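Local coordinates for protein HD superfamily hydrolase (Clostridium acetobutylicum ATCC 824, PDB 3CCG) that probably hydrolyses diadenosine tetraphosphate symmetrically to two molecules of ADP, using a pair of iron ions held by an HD domain, at residues P117-S120 / L121-I125; H175-T178 / I179-R182; G90-L93 / A94-I98; M28-A31 / V32-G36; I164-V167 / I168-G172. All coordinates share one frame; numbering follows the deposited sequence.

Contact 1: P117-S120 / L121-I125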
loop_
_atom_site.group_PDB
_atom_site.type_symbol
_atom_site.label_atom_id
_atom_site.label_comp_id
_atom_site.label_asym_id
_atom_site.label_seq_id
_atom_site.Cartn_x
_atom_site.Cartn_y
_atom_site.Cartn_z
ATOM N N PRO A 117 -3.148 2.622 11.046
ATOM C CA PRO A 117 -4.489 3.154 11.206
ATOM C C PRO A 117 -4.847 3.428 12.646
ATOM O O PRO A 117 -4.330 2.813 13.544
ATOM C CB PRO A 117 -5.389 2.011 10.700
ATOM C CG PRO A 117 -4.524 1.071 10.038
ATOM C CD PRO A 117 -3.117 1.258 10.504
ATOM N N ASN A 118 -5.712 4.406 12.828
ATOM C CA ASN A 118 -6.264 4.760 14.125
ATOM C C ASN A 118 -5.223 5.012 15.226
ATOM O O ASN A 118 -5.196 4.350 16.249
ATOM C CB ASN A 118 -7.251 3.680 14.592
ATOM C CG ASN A 118 -8.098 4.132 15.800
ATOM O OD1 ASN A 118 -8.328 5.327 16.022
ATOM N ND2 ASN A 118 -8.559 3.164 16.572
HETATM N N MSE A 119 -4.379 5.979 14.928
HETATM C CA MSE A 119 -3.333 6.447 15.841
HETATM C C MSE A 119 -3.939 7.331 16.938
HETATM O O MSE A 119 -4.836 8.116 16.732
HETATM C CB MSE A 119 -2.275 7.260 15.057
HETATM C CG MSE A 119 -1.461 6.423 14.038
HETATM SE SE MSE A 119 -0.524 7.319 12.760
HETATM C CE MSE A 119 1.001 7.929 13.718
ATOM N N SER A 120 -3.369 7.194 18.123
ATOM C CA SER A 120 -3.696 8.118 19.179
ATOM C C SER A 120 -3.061 9.473 18.867
ATOM O O SER A 120 -2.129 9.609 18.067
ATOM C CB SER A 120 -3.180 7.586 20.519
ATOM O OG SER A 120 -1.765 7.775 20.609
ATOM N N LEU A 121 -3.529 10.486 19.589
ATOM C CA LEU A 121 -2.970 11.791 19.490
ATOM C C LEU A 121 -1.450 11.728 19.779
ATOM O O LEU A 121 -0.670 12.342 19.041
ATOM C CB LEU A 121 -3.696 12.729 20.459
ATOM C CG LEU A 121 -3.098 14.119 20.535
ATOM C CD1 LEU A 121 -2.993 14.841 19.181
ATOM C CD2 LEU A 121 -3.873 14.945 21.581
ATOM N N LEU A 122 -1.037 10.970 20.806
ATOM C CA LEU A 122 0.407 10.873 21.149
ATOM C C LEU A 122 1.178 10.215 19.990
ATOM O O LEU A 122 2.238 10.683 19.612
ATOM C CB LEU A 122 0.624 10.131 22.440
ATOM C CG LEU A 122 2.092 9.971 22.887
ATOM C CD1 LEU A 122 2.660 11.400 23.223
ATOM C CD2 LEU A 122 2.165 8.966 24.048
ATOM N N GLU A 123 0.621 9.145 19.433
ATOM C CA GLU A 123 1.277 8.483 18.309
ATOM C C GLU A 123 1.498 9.455 17.146
ATOM O O GLU A 123 2.566 9.492 16.534
ATOM C CB GLU A 123 0.435 7.317 17.813
ATOM C CG GLU A 123 0.401 6.110 18.662
ATOM C CD GLU A 123 -0.562 5.063 18.148
ATOM O OE1 GLU A 123 -0.263 4.528 17.050
ATOM O OE2 GLU A 123 -1.610 4.809 18.786
ATOM N N LYS A 124 0.479 10.287 16.846
ATOM C CA LYS A 124 0.577 11.243 15.780
ATOM C C LYS A 124 1.689 12.301 16.039
ATOM O O LYS A 124 2.435 12.689 15.171
ATOM C CB LYS A 124 -0.742 11.938 15.497
ATOM C CG LYS A 124 -1.856 10.988 15.122
ATOM C CD LYS A 124 -3.154 11.734 14.852
ATOM C CE LYS A 124 -4.248 10.766 14.417
ATOM N NZ LYS A 124 -5.587 11.458 14.297
ATOM N N ILE A 125 1.674 12.817 17.282
ATOM C CA ILE A 125 2.652 13.819 17.708
ATOM C C ILE A 125 4.105 13.284 17.546
ATOM O O ILE A 125 4.998 13.983 17.020
ATOM C CB ILE A 125 2.357 14.250 19.154
ATOM C CG1 ILE A 125 1.092 15.115 19.183
ATOM C CG2 ILE A 125 3.537 15.019 19.696
ATOM C CD1 ILE A 125 0.624 15.565 20.591
#

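Contact 2: H175-T178 / I179-R182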
loop_
_atom_site.group_PDB
_atom_site.type_symbol
_atom_site.label_atom_id
_atom_site.label_comp_id
_atom_site.label_asym_id
_atom_site.label_seq_id
_atom_site.Cartn_x
_atom_site.Cartn_y
_atom_site.Cartn_z
ATOM N N HIS A 175 5.484 -0.233 2.812
ATOM C CA HIS A 175 5.012 -0.950 3.971
ATOM C C HIS A 175 3.500 -0.781 4.158
ATOM O O HIS A 175 2.969 0.338 4.113
ATOM C CB HIS A 175 5.772 -0.469 5.218
ATOM C CG HIS A 175 5.592 -1.348 6.393
ATOM N ND1 HIS A 175 4.428 -1.410 7.126
ATOM C CD2 HIS A 175 6.451 -2.217 6.982
ATOM C CE1 HIS A 175 4.566 -2.295 8.101
ATOM N NE2 HIS A 175 5.787 -2.787 8.044
ATOM N N HIS A 176 2.815 -1.891 4.409
ATOM C CA HIS A 176 1.358 -1.861 4.525
ATOM C C HIS A 176 0.851 -0.918 5.593
ATOM O O HIS A 176 -0.212 -0.323 5.472
ATOM C CB HIS A 176 0.761 -3.266 4.748
ATOM C CG HIS A 176 0.984 -3.819 6.118
ATOM N ND1 HIS A 176 0.044 -3.725 7.119
ATOM C CD2 HIS A 176 2.064 -4.417 6.670
ATOM C CE1 HIS A 176 0.519 -4.302 8.212
ATOM N NE2 HIS A 176 1.748 -4.702 7.972
ATOM N N ASN A 177 1.632 -0.736 6.670
ATOM C CA ASN A 177 1.152 0.141 7.748
ATOM C C ASN A 177 1.006 1.592 7.304
ATOM O O ASN A 177 0.085 2.307 7.716
ATOM C CB ASN A 177 2.032 0.079 9.000
ATOM C CG ASN A 177 1.638 -1.051 9.926
ATOM O OD1 ASN A 177 0.525 -1.557 9.864
ATOM N ND2 ASN A 177 2.547 -1.444 10.780
ATOM N N THR A 178 1.916 2.014 6.442
ATOM C CA THR A 178 1.894 3.371 5.940
ATOM C C THR A 178 0.695 3.558 4.978
ATOM O O THR A 178 -0.059 4.555 5.031
ATOM C CB THR A 178 3.193 3.761 5.319
ATOM O OG1 THR A 178 4.206 3.667 6.335
ATOM C CG2 THR A 178 3.085 5.205 4.841
ATOM N N ILE A 179 0.491 2.530 4.151
ATOM C CA ILE A 179 -0.625 2.585 3.190
ATOM C C ILE A 179 -1.963 2.606 3.963
ATOM O O ILE A 179 -2.880 3.413 3.674
ATOM C CB ILE A 179 -0.568 1.394 2.195
ATOM C CG1 ILE A 179 0.750 1.356 1.411
ATOM C CG2 ILE A 179 -1.767 1.442 1.236
ATOM C CD1 ILE A 179 1.160 2.656 0.716
ATOM N N GLU A 180 -2.050 1.731 4.941
ATOM C CA GLU A 180 -3.278 1.580 5.759
ATOM C C GLU A 180 -3.510 2.825 6.642
ATOM O O GLU A 180 -4.632 3.309 6.781
ATOM C CB GLU A 180 -3.308 0.259 6.529
ATOM C CG GLU A 180 -3.356 -0.854 5.487
ATOM C CD GLU A 180 -2.808 -2.203 5.865
ATOM O OE1 GLU A 180 -2.498 -2.427 7.044
ATOM O OE2 GLU A 180 -2.716 -3.065 4.925
ATOM N N ALA A 181 -2.412 3.421 7.116
ATOM C CA ALA A 181 -2.504 4.638 7.878
ATOM C C ALA A 181 -3.101 5.779 7.050
ATOM O O ALA A 181 -3.945 6.559 7.521
ATOM C CB ALA A 181 -1.080 5.031 8.404
ATOM N N ARG A 182 -2.613 5.916 5.837
ATOM C CA ARG A 182 -3.085 6.919 4.917
ATOM C C ARG A 182 -4.569 6.678 4.570
ATOM O O ARG A 182 -5.374 7.610 4.623
ATOM C CB ARG A 182 -2.224 6.968 3.653
ATOM C CG ARG A 182 -2.698 7.912 2.599
ATOM C CD ARG A 182 -1.873 7.852 1.362
ATOM N NE ARG A 182 -2.500 8.693 0.338
ATOM C CZ ARG A 182 -3.545 8.286 -0.380
ATOM N NH1 ARG A 182 -4.034 7.071 -0.235
ATOM N NH2 ARG A 182 -4.107 9.114 -1.245
#

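Contact 3: G90-L93 / A94-I98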
loop_
_atom_site.group_PDB
_atom_site.type_symbol
_atom_site.label_atom_id
_atom_site.label_comp_id
_atom_site.label_asym_id
_atom_site.label_seq_id
_atom_site.Cartn_x
_atom_site.Cartn_y
_atom_site.Cartn_z
ATOM N N GLY A 90 12.474 -0.634 19.589
ATOM C CA GLY A 90 12.512 0.449 20.571
ATOM C C GLY A 90 11.423 0.334 21.610
ATOM O O GLY A 90 11.657 0.626 22.780
ATOM N N ARG A 91 10.237 -0.088 21.185
ATOM C CA ARG A 91 9.159 -0.351 22.154
ATOM C C ARG A 91 9.596 -1.410 23.134
ATOM O O ARG A 91 9.415 -1.283 24.372
ATOM C CB ARG A 91 7.905 -0.778 21.435
ATOM C CG ARG A 91 6.797 -1.301 22.313
ATOM C CD ARG A 91 5.661 -2.051 21.588
ATOM N NE ARG A 91 4.743 -2.506 22.609
ATOM C CZ ARG A 91 3.544 -2.019 22.832
ATOM N NH1 ARG A 91 3.036 -1.118 22.029
ATOM N NH2 ARG A 91 2.828 -2.523 23.832
ATOM N N ILE A 92 10.210 -2.460 22.619
ATOM C CA ILE A 92 10.669 -3.566 23.468
ATOM C C ILE A 92 11.742 -3.120 24.446
ATOM O O ILE A 92 11.722 -3.472 25.650
ATOM C CB ILE A 92 11.140 -4.743 22.604
ATOM C CG1 ILE A 92 9.961 -5.356 21.913
ATOM C CG2 ILE A 92 11.833 -5.811 23.465
ATOM C CD1 ILE A 92 10.393 -6.393 20.789
ATOM N N LEU A 93 12.710 -2.346 23.974
ATOM C CA LEU A 93 13.745 -1.858 24.872
ATOM C C LEU A 93 13.122 -0.897 25.912
ATOM O O LEU A 93 13.459 -0.903 27.091
ATOM C CB LEU A 93 14.880 -1.132 24.136
ATOM C CG LEU A 93 15.672 -1.982 23.162
ATOM C CD1 LEU A 93 16.748 -1.136 22.506
ATOM C CD2 LEU A 93 16.265 -3.189 23.842
ATOM N N ALA A 94 12.247 -0.011 25.469
ATOM C CA ALA A 94 11.609 0.959 26.380
ATOM C C ALA A 94 10.885 0.201 27.517
ATOM O O ALA A 94 10.969 0.583 28.684
ATOM C CB ALA A 94 10.637 1.800 25.600
ATOM N N LYS A 95 10.176 -0.850 27.170
ATOM C CA LYS A 95 9.453 -1.667 28.191
ATOM C C LYS A 95 10.369 -2.503 29.048
ATOM O O LYS A 95 10.309 -2.404 30.275
ATOM C CB LYS A 95 8.450 -2.577 27.479
ATOM C CG LYS A 95 7.699 -3.638 28.312
ATOM C CD LYS A 95 6.510 -3.112 28.995
ATOM C CE LYS A 95 5.924 -4.209 29.926
ATOM N NZ LYS A 95 4.746 -3.680 30.589
ATOM N N LYS A 96 11.258 -3.276 28.422
ATOM C CA LYS A 96 12.006 -4.277 29.158
ATOM C C LYS A 96 13.291 -3.814 29.760
ATOM O O LYS A 96 13.769 -4.406 30.741
ATOM C CB LYS A 96 12.335 -5.488 28.271
ATOM C CG LYS A 96 11.184 -6.193 27.710
ATOM C CD LYS A 96 10.319 -6.837 28.751
ATOM C CE LYS A 96 9.211 -7.598 28.087
ATOM N NZ LYS A 96 8.525 -8.486 29.051
ATOM N N VAL A 97 13.885 -2.789 29.189
ATOM C CA VAL A 97 15.158 -2.275 29.665
ATOM C C VAL A 97 14.956 -0.985 30.476
ATOM O O VAL A 97 15.389 -0.879 31.637
ATOM C CB VAL A 97 16.148 -2.038 28.513
ATOM C CG1 VAL A 97 17.390 -1.293 28.978
ATOM C CG2 VAL A 97 16.495 -3.385 27.901
ATOM N N ILE A 98 14.225 -0.033 29.907
ATOM C CA ILE A 98 14.034 1.278 30.551
ATOM C C ILE A 98 12.921 1.234 31.609
ATOM O O ILE A 98 12.946 2.056 32.535
ATOM C CB ILE A 98 13.809 2.391 29.501
ATOM C CG1 ILE A 98 14.986 2.436 28.513
ATOM C CG2 ILE A 98 13.607 3.742 30.197
ATOM C CD1 ILE A 98 14.784 3.413 27.322
#

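Contact 4: M28-A31 / V32-G36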
loop_
_atom_site.group_PDB
_atom_site.type_symbol
_atom_site.label_atom_id
_atom_site.label_comp_id
_atom_site.label_asym_id
_atom_site.label_seq_id
_atom_site.Cartn_x
_atom_site.Cartn_y
_atom_site.Cartn_z
HETATM N N MSE A 28 11.963 15.249 21.359
HETATM C CA MSE A 28 11.375 15.426 22.663
HETATM C C MSE A 28 10.782 16.807 22.817
HETATM O O MSE A 28 9.637 16.986 23.184
HETATM C CB MSE A 28 12.443 15.260 23.722
HETATM C CG MSE A 28 11.981 15.375 25.191
HETATM SE SE MSE A 28 13.453 15.388 26.478
HETATM C CE MSE A 28 14.176 17.172 25.889
ATOM N N ASP A 29 11.613 17.805 22.551
ATOM C CA ASP A 29 11.146 19.201 22.689
ATOM C C ASP A 29 9.939 19.486 21.767
ATOM O O ASP A 29 9.009 20.186 22.124
ATOM C CB ASP A 29 12.252 20.188 22.375
ATOM C CG ASP A 29 13.318 20.260 23.453
ATOM O OD1 ASP A 29 13.064 19.903 24.613
ATOM O OD2 ASP A 29 14.412 20.699 23.057
ATOM N N THR A 30 10.031 19.016 20.533
ATOM C CA THR A 30 8.960 19.214 19.576
ATOM C C THR A 30 7.671 18.530 19.996
ATOM O O THR A 30 6.563 19.089 19.890
ATOM C CB THR A 30 9.385 18.713 18.172
ATOM O OG1 THR A 30 10.537 19.437 17.744
ATOM C CG2 THR A 30 8.243 18.865 17.155
ATOM N N ALA A 31 7.794 17.295 20.487
ATOM C CA ALA A 31 6.649 16.545 20.992
ATOM C C ALA A 31 5.994 17.310 22.137
ATOM O O ALA A 31 4.801 17.396 22.220
ATOM C CB ALA A 31 7.066 15.137 21.471
ATOM N N VAL A 32 6.820 17.876 23.018
ATOM C CA VAL A 32 6.282 18.642 24.138
ATOM C C VAL A 32 5.550 19.875 23.639
ATOM O O VAL A 32 4.465 20.193 24.132
ATOM C CB VAL A 32 7.404 18.968 25.140
ATOM C CG1 VAL A 32 6.946 20.023 26.198
ATOM C CG2 VAL A 32 7.864 17.712 25.845
ATOM N N ARG A 33 6.136 20.544 22.650
ATOM C CA ARG A 33 5.518 21.758 22.073
ATOM C C ARG A 33 4.139 21.417 21.459
ATOM O O ARG A 33 3.088 22.045 21.717
ATOM C CB ARG A 33 6.446 22.393 21.052
ATOM C CG ARG A 33 5.921 23.707 20.457
ATOM C CD ARG A 33 6.872 24.313 19.480
ATOM N NE ARG A 33 7.140 23.448 18.332
ATOM C CZ ARG A 33 6.329 23.317 17.299
ATOM N NH1 ARG A 33 5.168 23.942 17.277
ATOM N NH2 ARG A 33 6.673 22.512 16.302
ATOM N N LEU A 34 4.102 20.315 20.695
ATOM C CA LEU A 34 2.870 19.932 20.048
ATOM C C LEU A 34 1.832 19.482 21.071
ATOM O O LEU A 34 0.623 19.649 20.904
ATOM C CB LEU A 34 3.134 18.845 18.985
ATOM C CG LEU A 34 3.896 19.251 17.749
ATOM C CD1 LEU A 34 4.252 18.012 16.907
ATOM C CD2 LEU A 34 3.102 20.255 16.876
ATOM N N ALA A 35 2.297 18.855 22.132
ATOM C CA ALA A 35 1.420 18.433 23.194
ATOM C C ALA A 35 0.687 19.599 23.837
ATOM O O ALA A 35 -0.446 19.473 24.237
ATOM C CB ALA A 35 2.206 17.651 24.275
ATOM N N GLY A 36 1.425 20.697 23.958
ATOM C CA GLY A 36 0.840 21.940 24.477
ATOM C C GLY A 36 -0.253 22.433 23.545
ATOM O O GLY A 36 -1.338 22.801 24.005
HETATM O O HOH W 1 9.926 22.351 18.059
#

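Contact 5: I164-V167 / I168-G172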
loop_
_atom_site.group_PDB
_atom_site.type_symbol
_atom_site.label_atom_id
_atom_site.label_comp_id
_atom_site.label_asym_id
_atom_site.label_seq_id
_atom_site.Cartn_x
_atom_site.Cartn_y
_atom_site.Cartn_z
ATOM N N ILE A 164 5.424 7.852 0.163
ATOM C CA ILE A 164 5.037 6.878 -0.838
ATOM C C ILE A 164 5.617 7.268 -2.202
ATOM O O ILE A 164 6.202 6.441 -2.905
ATOM C CB ILE A 164 3.509 6.719 -0.905
ATOM C CG1 ILE A 164 2.954 6.102 0.405
ATOM C CG2 ILE A 164 3.131 5.794 -2.105
ATOM C CD1 ILE A 164 1.462 6.341 0.585
ATOM N N LYS A 165 5.522 8.554 -2.523
ATOM C CA LYS A 165 6.059 9.031 -3.834
ATOM C C LYS A 165 7.578 8.848 -3.867
ATOM O O LYS A 165 8.161 8.423 -4.861
ATOM C CB LYS A 165 5.677 10.487 -4.105
ATOM C CG LYS A 165 4.227 10.655 -4.422
ATOM C CD LYS A 165 3.912 12.046 -4.841
ATOM C CE LYS A 165 3.831 12.972 -3.677
ATOM N NZ LYS A 165 3.459 14.323 -4.165
ATOM N N PHE A 166 8.232 9.099 -2.726
ATOM C CA PHE A 166 9.685 8.975 -2.660
ATOM C C PHE A 166 10.135 7.545 -2.842
ATOM O O PHE A 166 11.056 7.247 -3.595
ATOM C CB PHE A 166 10.209 9.562 -1.331
ATOM C CG PHE A 166 11.718 9.501 -1.188
ATOM C CD1 PHE A 166 12.518 10.502 -1.699
ATOM C CD2 PHE A 166 12.327 8.421 -0.574
ATOM C CE1 PHE A 166 13.899 10.420 -1.586
ATOM C CE2 PHE A 166 13.715 8.349 -0.450
ATOM C CZ PHE A 166 14.491 9.353 -0.956
ATOM N N VAL A 167 9.448 6.628 -2.169
ATOM C CA VAL A 167 9.779 5.217 -2.279
ATOM C C VAL A 167 9.574 4.750 -3.737
ATOM O O VAL A 167 10.393 3.955 -4.234
ATOM C CB VAL A 167 8.940 4.358 -1.282
ATOM C CG1 VAL A 167 9.044 2.885 -1.596
ATOM C CG2 VAL A 167 9.380 4.661 0.169
ATOM N N ILE A 168 8.471 5.203 -4.354
ATOM C CA ILE A 168 8.179 4.810 -5.752
ATOM C C ILE A 168 9.336 5.281 -6.628
ATOM O O ILE A 168 9.869 4.532 -7.416
ATOM C CB ILE A 168 6.812 5.329 -6.250
ATOM C CG1 ILE A 168 5.703 4.480 -5.604
ATOM C CG2 ILE A 168 6.748 5.294 -7.808
ATOM C CD1 ILE A 168 4.395 5.099 -5.785
ATOM N N ASP A 169 9.724 6.531 -6.413
ATOM C CA ASP A 169 10.813 7.174 -7.168
ATOM C C ASP A 169 12.136 6.431 -7.036
ATOM O O ASP A 169 12.939 6.417 -7.968
ATOM C CB ASP A 169 11.015 8.604 -6.671
ATOM C CG ASP A 169 12.179 9.299 -7.357
ATOM O OD1 ASP A 169 12.099 9.535 -8.578
ATOM O OD2 ASP A 169 13.162 9.633 -6.664
ATOM N N LYS A 170 12.358 5.845 -5.862
ATOM C CA LYS A 170 13.574 5.099 -5.550
ATOM C C LYS A 170 13.452 3.620 -5.796
ATOM O O LYS A 170 14.407 2.883 -5.650
ATOM C CB LYS A 170 14.017 5.353 -4.102
ATOM C CG LYS A 170 14.221 6.795 -3.792
ATOM C CD LYS A 170 14.805 7.501 -4.981
ATOM C CE LYS A 170 15.060 8.964 -4.721
ATOM N NZ LYS A 170 16.289 9.115 -3.936
ATOM N N GLY A 171 12.257 3.152 -6.156
ATOM C CA GLY A 171 12.058 1.732 -6.423
ATOM C C GLY A 171 12.059 0.802 -5.222
ATOM O O GLY A 171 12.347 -0.383 -5.323
ATOM N N GLY A 172 11.713 1.357 -4.072
ATOM C CA GLY A 172 11.714 0.557 -2.859
ATOM C C GLY A 172 10.383 -0.094 -2.514
ATOM O O GLY A 172 9.398 0.001 -3.221
#

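Contact 1: P117-S120 / L121-I125
Ser120 and Glu123 grip each other twice where the loop after helix 103-110 runs into helix 121-132. Glu123 N donates to Ser120 OG over 3.0 Å, nearly straight at 168°, while Ser120 N returns a bond to Glu123 OE2, also 3.0 Å long. That second donor comes from above the carboxylate plane, 73° out of it. Ser120 OG stands between its own backbone N and carbonyl carbon (chi1 76°), which turns it back over the first helical turn. Ser120 O in turn takes the first regular helical bond, from Lys124 N.

Around these bonds lie the selenomethionine Met119 and the aliphatic part of Lys124. The Met119 chain bends at its last torsion and lays CE on the backbone of Glu123, 3.6 Å from Glu123 O; Met119 CB meets Lys124 CG at 3.8 Å. The extended Lys124 chain runs past Ser120 O at CG and Met119 O at CE, and its NZ is hydrogen-bonded to Asn153.

Further out, Arg116 forms a salt bridge with Glu123 OE1 and probably steadies the carboxylate, and Asp104 is hydrogen-bonded to Ser120 OG. The reciprocal pair is a classic capping box, with Ser120 as N-cap, and it starts the helix that carries the iron ligand Asp130.

Contact 2: H175-T178 / I179-R182
His176 and Glu180, one turn apart at the start of helix 176-188, are joined through their side chains. His176 ND1 donates to Glu180 OE1 over 2.9 Å at 175°. The oxygen lies almost exactly in the imidazole plane, and the N-H meets it from above the carboxylate plane; the two flat groups are turned 56° apart. A first torsion of 74° swings the His176 ring toward the following turn, and the Glu180 chain, extended beyond CG, runs past His176 O, with Glu180 CD 3.2 Å from that oxygen.

The tight side faces helix 152-170. There Ile179 CG1 rests 3.6 Å from His175 O, and Ile179 itself packs on Ile164 and on Leu174 of the second subunit. Ala181 CB sits 3.0 Å from Asn177 O and touches Phe160, and Arg182 extends away to a salt bridge with Asp161. The looser side carries the partly exposed His176, Asn177 and Glu180, with Pro117 lying against Glu180.

At the helix start, Asn177 N donates to His175 ND1, 2.9 Å away and close to the ring plane, and Ile179 N makes a weak bond to His175 O. The arrangement is that of a histidine N-cap followed by an i to i+4 His-carboxylate pair.

Contact 3: G90-L93 / A94-I98
Ordinary i to i+4 backbone bonds run from Ala94 N to Gly90 O, Lys95 N to Arg91 O and Lys96 N to Ile92 O, and then helix 87-98 widens into a pi-type turn at 94-98, Leu93 O accepting from both Val97 N at 2.9 Å and, five residues on, Ile98 N at 3.0 Å. Ile98 N approaches nearly in line with the carbonyl, Val97 N at a lower C=O...N angle of 139°.

Leu93 and Val97 lie side by side and point the same way, with Leu93 CD2 touching Val97 CG2 at 4.1 Å. Val97 CG2, anti to the carbonyl carbon of Val97, is the branch that meets the leucine; Val97 CB rests 3.2 Å from Leu93 O. Tyr11 of helix 5-38 packs against both residues. On another flank Ala94 CB nestles 3.2 Å from Gly90 O and faces Leu106 and Ile109 of helix 103-110. Lys96 CG lies 3.5 Å from Ile92 O, and beyond it the chain bends at its second torsion and leads away.

Arg91 and Lys95 find partners beyond the helix: Arg91 reaches Asn107 and Glu110, and Lys95 forms a salt bridge with Asp101. Ala94 is bonded through the backbone to Ile100, and Ile98 to Trp3.

Chemically, the contact is carried by main-chain bonding and apolar flanks. Two N-H groups share a single carbonyl, which implies that Leu93 O is well satisfied as the helix widens near its end.

Contact 4: M28-A31 / V32-G36
Thr30 and Arg33 are brought together by their torsions: Thr30 OG1 lies anti to its carbonyl carbon (chi1 -60°), while the Arg33 chain leaves extended and then bends at its third torsion (61°), turning the guanidinium back alongside the threonine. A water bridges the pair. It donates to Thr30 OG1 over 3.0 Å and accepts from Arg33 NE at the same distance, lying at the edge of the guanidinium and in its plane. The methyl Thr30 CG2 meets Arg33 NH2 obliquely at 4.1 Å.

That same methyl also lies 4.1 Å from Leu34 CD1. Thr30 and Leu34 point the same way, toward helix 121-132, where Ala129 and Ile132 receive the threonine and Ile128 the leucine. On another flank Val32 CG2 presses to 3.3 Å from Met28 O, and both Val32 and the selenomethionine Met28 touch Arg46 of helix 42-51. Regular i to i+4 backbone bonds run throughout, including Ala35 N to Ala31 O.

Thr30 OG1 is additionally bonded to Gly26 O, and Arg33 NH1 forms a salt bridge with Asp149. The threonine thus divides its chemistry: its methyl joins the buried helix packing, while its hydroxyl links the preceding helical turn, through water, to a charged arginine.

Contact 5: I164-V167 / I168-G172
This local contact is the C-terminal end of helix 152-170, closed by a Schellman motif next to the second subunit and away from the iron site. Gly171 leaves the helix with a positive phi of 72°, a backbone shape that glycine adopts readily, and turns the chain back across the last turn. Gly172 N then donates to Val167 O over 2.9 Å, and Gly171 N bonds to Ile168 O. Lys170 N keeps its bond to Phe166 O and adds a weak one to Val167 O.

Apolar side chains flank the turn. Ile164 CG2 meets Ile168 CD1 at 4.0 Å, the two side chains crossing at an angle; across the subunit boundary Ile164 packs on Ile168 of the second subunit, and Ile168 on its Ile164. Gly172 O accepts a hydrogen bond from Arg182 of that subunit. Within the chain, Ile164 also touches Ile179 and Arg182 of helix 176-188, and Leu174 touches Val167.

On the exposed flank Phe166, with CG anti to its backbone N (chi1 -179°), brings its ring against Lys170; the lysine, bent at its second and fourth torsions, crosses it obliquely. Lys170 NZ approaches Phe166 CZ at 3.5 Å, and Lys170 CG makes a CH-pi contact over one face, 3.9 Å from the Phe166 ring centroid and 20° off the ring normal.

In the fold
Contacts 1, 3 and 4 belong to the HD domain that holds the two iron ions. Contact 1 touches contact 4, with Ile125 CG2 3.7 Å from Ala31 O, which joins the helix carrying Asp130 to the one carrying His23. It also touches contact 2, where Pro117 CG lies 3.8 Å from Glu180 CB. Contacts 2 and 5 meet through Ile179 CD1 and Ile164 CD1, 3.7 Å apart, and both reach the second subunit. Contact 3 stands apart, its centre about 31 Å from that of contact 5. Gly90 lies about 9 Å from an iron ion. The side chains of Met119 and Thr178 are each about 12 Å from an iron ion and that of Thr30 about 11 Å.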